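Local coordinates for amidohydrolase 3 domain-containing protein (Pyrococcus horikoshii, PDB 3IGH) that is uncharacterised but probably hydrolyses carbon-nitrogen bonds other than peptide bonds, as a metal-dependent member of the amidohydrolase family, at residues Q93-G98 / K120-I125. Residues are numbered along the deposited sequence; the frame is centred on the assembly and turned at random.
Sequences QRLKRG and KELNAI
L122, on the weakly bonded helix 119-122, reaches L95 on helix 88-96 through a methyl-to-methyl contact, CD2 of L122 lying 3.7 Å from CD1 of L95. The two helices belong to an alpha/beta layer that appears to be inserted between strands 58-68 and 202-210 of the TIM-barrel fold expected of the amidohydrolase family, and they pack on a mixed sheet of its own that includes strands 80-81, 103-108 and 129-133. Both leucines also touch V129 and I131 of strand 129-133, while L122 leans on L91 and I92 of the longer helix, so the pair lies buried between helices and sheet. From L122 to I125 the chain makes a type I beta turn, closed by the bond from I125 N to L122 O (3.2 Å); that same carbonyl oxygen also accepts from N142 ND2. Within the turn, A124 contributes mainly its carbonyl oxygen, which the CE methylene of K96 approaches to 3.7 Å in a van der Waals contact, NZ staying slightly farther off at 4.1 Å. I125 then points back at helix 88-96. CG1, anti to the carbonyl carbon (chi1 -58°), starts the longer branch toward the helix, and a partly eclipsed chi2 of 124° sets CD1 against L95. Exposed K96 runs obliquely past the isoleucine, its CG a loose 4.1 Å from I125 CG1, whereas I125 CD1 rests 3.8 Å from L95 CB and 4.0 Å from L95 CD1.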
ATOM      1  N   GLN A  93     -13.229  43.792  -4.763  1.00 46.20           N
ATOM      2  CA  GLN A  93     -12.488  43.794  -6.016  1.00 52.57           C
ATOM      3  C   GLN A  93     -11.542  42.589  -6.111  1.00 52.61           C
ATOM      4  O   GLN A  93     -11.483  41.925  -7.154  1.00 49.21           O
ATOM      5  CB  GLN A  93     -11.728  45.115  -6.171  1.00 56.42           C
ATOM      6  CG  GLN A  93     -11.302  45.439  -7.601  1.00 74.23           C
ATOM      7  CD  GLN A  93     -10.539  46.758  -7.718  1.00 74.95           C
ATOM      8  OE1 GLN A  93     -10.359  47.283  -8.820  1.00 94.07           O
ATOM      9  NE2 GLN A  93     -10.087  47.296  -6.585  1.00 87.25           N
ATOM     10  N   ARG A  94     -10.841  42.295  -5.011  1.00 46.82           N
ATOM     11  CA  ARG A  94      -9.937  41.137  -4.931  1.00 44.01           C
ATOM     12  C   ARG A  94     -10.688  39.813  -5.050  1.00 38.66           C
ATOM     13  O   ARG A  94     -10.264  38.911  -5.785  1.00 45.04           O
ATOM     14  CB  ARG A  94      -9.129  41.162  -3.627  1.00 38.14           C
ATOM     15  CG  ARG A  94      -8.106  42.286  -3.547  1.00 43.31           C
ATOM     16  CD  ARG A  94      -7.252  42.181  -2.292  1.00 51.26           C
ATOM     17  NE  ARG A  94      -6.478  43.397  -2.069  1.00 51.13           N
ATOM     18  CZ  ARG A  94      -5.431  43.493  -1.254  1.00 58.90           C
ATOM     19  NH1 ARG A  94      -4.999  42.436  -0.574  1.00 44.40           N
ATOM     20  NH2 ARG A  94      -4.805  44.656  -1.129  1.00 39.90           N
ATOM     21  N   LEU A  95     -11.806  39.707  -4.341  1.00 40.37           N
ATOM     22  CA  LEU A  95     -12.613  38.488  -4.370  1.00 46.76           C
ATOM     23  C   LEU A  95     -13.247  38.212  -5.737  1.00 53.31           C
ATOM     24  O   LEU A  95     -13.399  37.052  -6.130  1.00 53.09           O
ATOM     25  CB  LEU A  95     -13.668  38.509  -3.264  1.00 42.70           C
ATOM     26  CG  LEU A  95     -13.101  38.430  -1.848  1.00 45.07           C
ATOM     27  CD1 LEU A  95     -14.176  38.741  -0.844  1.00 43.25           C
ATOM     28  CD2 LEU A  95     -12.451  37.054  -1.565  1.00 38.58           C
ATOM     29  N   LYS A  96     -13.582  39.276  -6.467  1.00 53.25           N
ATOM     30  CA  LYS A  96     -14.120  39.150  -7.827  1.00 55.12           C
ATOM     31  C   LYS A  96     -13.102  38.617  -8.843  1.00 50.35           C
ATOM     32  O   LYS A  96     -13.486  38.051  -9.862  1.00 53.63           O
ATOM     33  CB  LYS A  96     -14.719  40.478  -8.305  1.00 53.10           C
ATOM     34  CG  LYS A  96     -16.098  40.762  -7.727  1.00 60.64           C
ATOM     35  CD  LYS A  96     -16.787  41.910  -8.453  1.00 84.61           C
ATOM     36  CE  LYS A  96     -18.208  42.110  -7.938  1.00 90.21           C
ATOM     37  NZ  LYS A  96     -18.921  43.181  -8.683  1.00 97.32           N
ATOM     38  N   ARG A  97     -11.812  38.789  -8.557  1.00 51.48           N
ATOM     39  CA  ARG A  97     -10.748  38.245  -9.405  1.00 57.24           C
ATOM     40  C   ARG A  97     -10.446  36.771  -9.109  1.00 61.44           C
ATOM     41  O   ARG A  97      -9.749  36.111  -9.885  1.00 64.89           O
ATOM     42  CB  ARG A  97      -9.461  39.060  -9.261  1.00 55.51           C
ATOM     43  CG  ARG A  97      -9.523  40.475  -9.807  1.00 75.74           C
ATOM     44  CD  ARG A  97      -8.280  41.240  -9.383  1.00 97.51           C
ATOM     45  NE  ARG A  97      -8.447  42.688  -9.479  1.00110.75           N
ATOM     46  CZ  ARG A  97      -7.826  43.570  -8.698  1.00117.13           C
ATOM     47  NH1 ARG A  97      -8.044  44.867  -8.865  1.00124.50           N
ATOM     48  NH2 ARG A  97      -6.998  43.163  -7.742  1.00111.38           N
ATOM     49  N   GLY A  98     -10.955  36.267  -7.982  1.00 58.73           N
ATOM     50  CA  GLY A  98     -10.737  34.876  -7.578  1.00 58.33           C
ATOM     51  C   GLY A  98     -11.378  33.862  -8.509  1.00 59.27           C
ATOM     52  O   GLY A  98     -12.477  34.084  -9.022  1.00 59.38           O
ATOM     53  N   LYS A 120     -24.000  40.632   3.614  1.00 49.00           N
ATOM     54  CA  LYS A 120     -24.652  41.464   2.591  1.00 44.87           C
ATOM     55  C   LYS A 120     -23.686  41.998   1.540  1.00 46.77           C
ATOM     56  O   LYS A 120     -23.981  41.942   0.346  1.00 45.70           O
ATOM     57  CB  LYS A 120     -25.419  42.627   3.234  1.00 53.52           C
ATOM     58  CG  LYS A 120     -26.763  42.239   3.816  1.00 59.09           C
ATOM     59  CD  LYS A 120     -27.382  43.386   4.596  1.00 78.50           C
ATOM     60  CE  LYS A 120     -28.656  42.944   5.296  1.00 86.48           C
ATOM     61  NZ  LYS A 120     -29.159  43.987   6.229  1.00 94.18           N
ATOM     62  N   GLU A 121     -22.535  42.507   1.983  1.00 41.82           N
ATOM     63  CA  GLU A 121     -21.512  43.043   1.071  1.00 39.30           C
ATOM     64  C   GLU A 121     -20.927  41.950   0.181  1.00 38.60           C
ATOM     65  O   GLU A 121     -20.661  42.164  -1.005  1.00 41.21           O
ATOM     66  CB  GLU A 121     -20.396  43.735   1.861  1.00 46.22           C
ATOM     67  CG  GLU A 121     -20.813  45.049   2.521  1.00 51.14           C
ATOM     68  CD  GLU A 121     -19.970  45.414   3.741  1.00 62.79           C
ATOM     69  OE1 GLU A 121     -20.280  46.442   4.376  1.00 57.12           O
ATOM     70  OE2 GLU A 121     -19.009  44.683   4.077  1.00 52.85           O
ATOM     71  N   LEU A 122     -20.766  40.762   0.757  1.00 40.35           N
ATOM     72  CA  LEU A 122     -20.196  39.630   0.034  1.00 41.45           C
ATOM     73  C   LEU A 122     -21.199  38.978  -0.925  1.00 45.64           C
ATOM     74  O   LEU A 122     -20.810  38.182  -1.786  1.00 41.67           O
ATOM     75  CB  LEU A 122     -19.642  38.603   1.023  1.00 37.24           C
ATOM     76  CG  LEU A 122     -18.496  39.069   1.926  1.00 38.50           C
ATOM     77  CD1 LEU A 122     -18.175  37.994   2.955  1.00 43.58           C
ATOM     78  CD2 LEU A 122     -17.266  39.433   1.112  1.00 36.13           C
ATOM     79  N   ASN A 123     -22.481  39.324  -0.780  1.00 46.05           N
ATOM     80  CA  ASN A 123     -23.518  38.890  -1.731  1.00 44.73           C
ATOM     81  C   ASN A 123     -23.315  39.445  -3.145  1.00 50.17           C
ATOM     82  O   ASN A 123     -23.859  38.907  -4.111  1.00 54.39           O
ATOM     83  CB  ASN A 123     -24.925  39.211  -1.204  1.00 46.08           C
ATOM     84  CG  ASN A 123     -25.388  38.240  -0.127  1.00 47.39           C
ATOM     85  OD1 ASN A 123     -24.918  37.101  -0.047  1.00 47.89           O
ATOM     86  ND2 ASN A 123     -26.318  38.688   0.706  1.00 41.21           N
ATOM     87  N   ALA A 124     -22.498  40.496  -3.258  1.00 48.38           N
ATOM     88  CA  ALA A 124     -22.121  41.089  -4.549  1.00 47.37           C
ATOM     89  C   ALA A 124     -21.289  40.159  -5.438  1.00 50.62           C
ATOM     90  O   ALA A 124     -21.190  40.369  -6.646  1.00 51.18           O
ATOM     91  CB  ALA A 124     -21.389  42.409  -4.335  1.00 53.77           C
ATOM     92  N   ILE A 125     -20.681  39.139  -4.837  1.00 54.17           N
ATOM     93  CA  ILE A 125     -19.975  38.112  -5.596  1.00 52.31           C
ATOM     94  C   ILE A 125     -20.942  36.955  -5.835  1.00 50.92           C
ATOM     95  O   ILE A 125     -21.527  36.424  -4.886  1.00 47.06           O
ATOM     96  CB  ILE A 125     -18.710  37.629  -4.854  1.00 53.19           C
ATOM     97  CG1 ILE A 125     -17.772  38.811  -4.585  1.00 49.62           C
ATOM     98  CG2 ILE A 125     -17.977  36.565  -5.668  1.00 44.36           C
ATOM     99  CD1 ILE A 125     -17.412  38.978  -3.132  1.00 50.67           C
TER